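Local atomic coordinates of alpha-1,2-Mannosidase (Trichoderma reesei, PDB entry 1HCU), a protein that probably trims alpha-1,2-linked mannose residues from high-mannose N-glycans, as a calcium-dependent glycoside hydrolase of family 47. Residues His37-Pro42 / Asp448-Trp453. Sequence-based numbering, arbitrary orientation.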
loop_
_atom_site.group_PDB
_atom_site.type_symbol
_atom_site.label_atom_id
_atom_site.label_comp_id
_atom_site.label_asym_id
_atom_site.label_seq_id
_atom_site.Cartn_x
_atom_site.Cartn_y
_atom_site.Cartn_z
ATOM N N HIS A 37 -18.763 8.981 -7.997
ATOM C CA HIS A 37 -18.845 7.775 -7.178
ATOM C C HIS A 37 -17.434 7.248 -6.922
ATOM O O HIS A 37 -16.476 7.724 -7.524
ATOM C CB HIS A 37 -19.714 6.731 -7.872
ATOM C CG HIS A 37 -21.153 7.137 -7.984
ATOM N ND1 HIS A 37 -22.026 7.094 -6.919
ATOM C CD2 HIS A 37 -21.858 7.642 -9.026
ATOM C CE1 HIS A 37 -23.205 7.555 -7.298
ATOM N NE2 HIS A 37 -23.129 7.895 -8.572
ATOM N N ASP A 38 -17.295 6.270 -6.037
ATOM C CA ASP A 38 -15.970 5.758 -5.705
ATOM C C ASP A 38 -15.209 5.001 -6.791
ATOM O O ASP A 38 -14.073 5.356 -7.109
ATOM C CB ASP A 38 -16.035 4.886 -4.443
ATOM C CG ASP A 38 -16.529 5.648 -3.234
ATOM O OD1 ASP A 38 -16.099 6.803 -3.026
ATOM O OD2 ASP A 38 -17.347 5.090 -2.478
ATOM N N ASP A 39 -15.815 3.962 -7.355
ATOM C CA ASP A 39 -15.119 3.163 -8.359
ATOM C C ASP A 39 -15.904 2.875 -9.635
ATOM O O ASP A 39 -17.129 2.813 -9.638
ATOM C CB ASP A 39 -14.676 1.827 -7.752
ATOM C CG ASP A 39 -13.830 1.998 -6.507
ATOM O OD1 ASP A 39 -12.738 2.590 -6.597
ATOM O OD2 ASP A 39 -14.258 1.537 -5.433
ATOM N N LEU A 40 -15.166 2.675 -10.720
ATOM C CA LEU A 40 -15.755 2.375 -12.013
ATOM C C LEU A 40 -15.679 0.887 -12.341
ATOM O O LEU A 40 -14.705 0.206 -12.006
ATOM C CB LEU A 40 -15.031 3.144 -13.115
ATOM C CG LEU A 40 -15.354 2.689 -14.546
ATOM C CD1 LEU A 40 -16.691 3.279 -15.000
ATOM C CD2 LEU A 40 -14.231 3.138 -15.477
ATOM N N HIS A 41 -16.730 0.393 -12.986
ATOM C CA HIS A 41 -16.785 -0.990 -13.434
ATOM C C HIS A 41 -16.707 -0.824 -14.942
ATOM O O HIS A 41 -17.716 -0.603 -15.613
ATOM C CB HIS A 41 -18.094 -1.645 -13.001
ATOM C CG HIS A 41 -18.224 -1.793 -11.518
ATOM N ND1 HIS A 41 -19.329 -2.352 -10.918
ATOM C CD2 HIS A 41 -17.384 -1.455 -10.512
ATOM C CE1 HIS A 41 -19.168 -2.355 -9.607
ATOM N NE2 HIS A 41 -17.995 -1.816 -9.335
ATOM N N PRO A 42 -15.483 -0.907 -15.487
ATOM C CA PRO A 42 -15.113 -0.770 -16.901
ATOM C C PRO A 42 -15.896 -1.554 -17.959
ATOM O O PRO A 42 -16.007 -1.100 -19.097
ATOM C CB PRO A 42 -13.618 -1.105 -16.899
ATOM C CG PRO A 42 -13.498 -2.075 -15.775
ATOM C CD PRO A 42 -14.355 -1.450 -14.707
ATOM N N ASP A 448 -14.202 -4.554 -12.526
ATOM C CA ASP A 448 -13.929 -3.675 -11.395
ATOM C C ASP A 448 -12.563 -3.008 -11.531
ATOM O O ASP A 448 -11.598 -3.623 -11.970
ATOM C CB ASP A 448 -14.005 -4.454 -10.082
ATOM C CG ASP A 448 -13.638 -3.602 -8.879
ATOM O OD1 ASP A 448 -14.301 -2.569 -8.636
ATOM O OD2 ASP A 448 -12.675 -3.967 -8.172
ATOM N N MET A 449 -12.502 -1.733 -11.169
ATOM C CA MET A 449 -11.271 -0.963 -11.250
ATOM C C MET A 449 -11.079 -0.216 -9.929
ATOM O O MET A 449 -11.576 0.895 -9.746
ATOM C CB MET A 449 -11.349 0.014 -12.433
ATOM C CG MET A 449 -10.081 0.818 -12.680
ATOM S SD MET A 449 -9.987 1.531 -14.370
ATOM C CE MET A 449 -10.681 3.146 -14.107
ATOM N N GLU A 450 -10.363 -0.852 -9.010
ATOM C CA GLU A 450 -10.098 -0.288 -7.693
ATOM C C GLU A 450 -9.351 1.038 -7.766
ATOM O O GLU A 450 -8.556 1.265 -8.681
ATOM C CB GLU A 450 -9.301 -1.288 -6.864
ATOM C CG GLU A 450 -10.066 -2.558 -6.560
ATOM C CD GLU A 450 -11.042 -2.388 -5.420
ATOM O OE1 GLU A 450 -11.895 -3.282 -5.235
ATOM O OE2 GLU A 450 -10.954 -1.368 -4.700
ATOM N N SER A 451 -9.594 1.900 -6.784
ATOM C CA SER A 451 -8.950 3.207 -6.758
ATOM C C SER A 451 -7.418 3.142 -6.678
ATOM O O SER A 451 -6.736 3.991 -7.256
ATOM C CB SER A 451 -9.515 4.057 -5.605
ATOM O OG SER A 451 -9.125 3.564 -4.336
ATOM N N PHE A 452 -6.868 2.148 -5.978
ATOM C CA PHE A 452 -5.410 2.057 -5.883
ATOM C C PHE A 452 -4.742 1.828 -7.253
ATOM O O PHE A 452 -3.523 1.917 -7.388
ATOM C CB PHE A 452 -4.988 0.985 -4.861
ATOM C CG PHE A 452 -5.654 -0.352 -5.049
ATOM C CD1 PHE A 452 -5.400 -1.112 -6.178
ATOM C CD2 PHE A 452 -6.506 -0.865 -4.071
ATOM C CE1 PHE A 452 -5.975 -2.365 -6.340
ATOM C CE2 PHE A 452 -7.090 -2.121 -4.222
ATOM C CZ PHE A 452 -6.823 -2.875 -5.361
ATOM N N TRP A 453 -5.546 1.536 -8.272
ATOM C CA TRP A 453 -5.000 1.374 -9.615
ATOM C C TRP A 453 -4.472 2.768 -9.971
ATOM O O TRP A 453 -3.351 2.913 -10.458
ATOM C CB TRP A 453 -6.101 0.942 -10.578
ATOM C CG TRP A 453 -5.749 1.011 -12.039
ATOM C CD1 TRP A 453 -6.405 1.727 -12.998
ATOM C CD2 TRP A 453 -4.708 0.292 -12.720
ATOM N NE1 TRP A 453 -5.844 1.498 -14.233
ATOM C CE2 TRP A 453 -4.802 0.622 -14.091
ATOM C CE3 TRP A 453 -3.711 -0.601 -12.305
ATOM C CZ2 TRP A 453 -3.937 0.090 -15.053
ATOM C CZ3 TRP A 453 -2.849 -1.130 -13.260
ATOM C CH2 TRP A 453 -2.969 -0.781 -14.622
HETATM O O HOH W 1 -12.454 3.446 -10.543
#
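Leu40 and Met449 lie alongside each other where residues 39-42 and 448-451 run roughly antiparallel, their end-to-end directions 137° apart. Met449 N gives Leu40 O a weak hydrogen bond of 3.1 Å, bent to 127° at the hydrogen. The second link passes through a water, which accepts from Leu40 N and donates to Met449 O, each at 2.8 Å. One weak direct bond and one water thus join the two backbones. Strand 39-41 pairs with strand 46-48, with a classic bulge of Asp38 and Asp39 opposite Asp48, whose carboxylate is also hydrogen-bonded to His41 NE2.

Met449 points toward the strand: its CB packs against Pro42 CD, while a bend at chi3 brings its CE to 3.8 Å from Leu40 CD2. Helix 13-33 adjoins this apolar patch, meeting Leu40 through Ala29, Tyr30 and Phe33. Asp448 OD1 approaches the His41 ring obliquely, with carboxylate and ring planes 79° apart. Asp39 OD1 comes to 3.7 Å from Ser451 CB.

Acidic groups gather here: Asp448 OD2 and Glu450 OE1, two acceptors with no hydrogen bond between them, are 3.1 Å apart, and Asp39 OD2 lies 4.5 Å from Glu450 OE2. The Glu450 side chain is about 8 Å from that of Glu100, a predicted proton donor. Asp39 and Glu450, if both charged, would probably repel each other, while the bridging water satisfies both backbone groups it links.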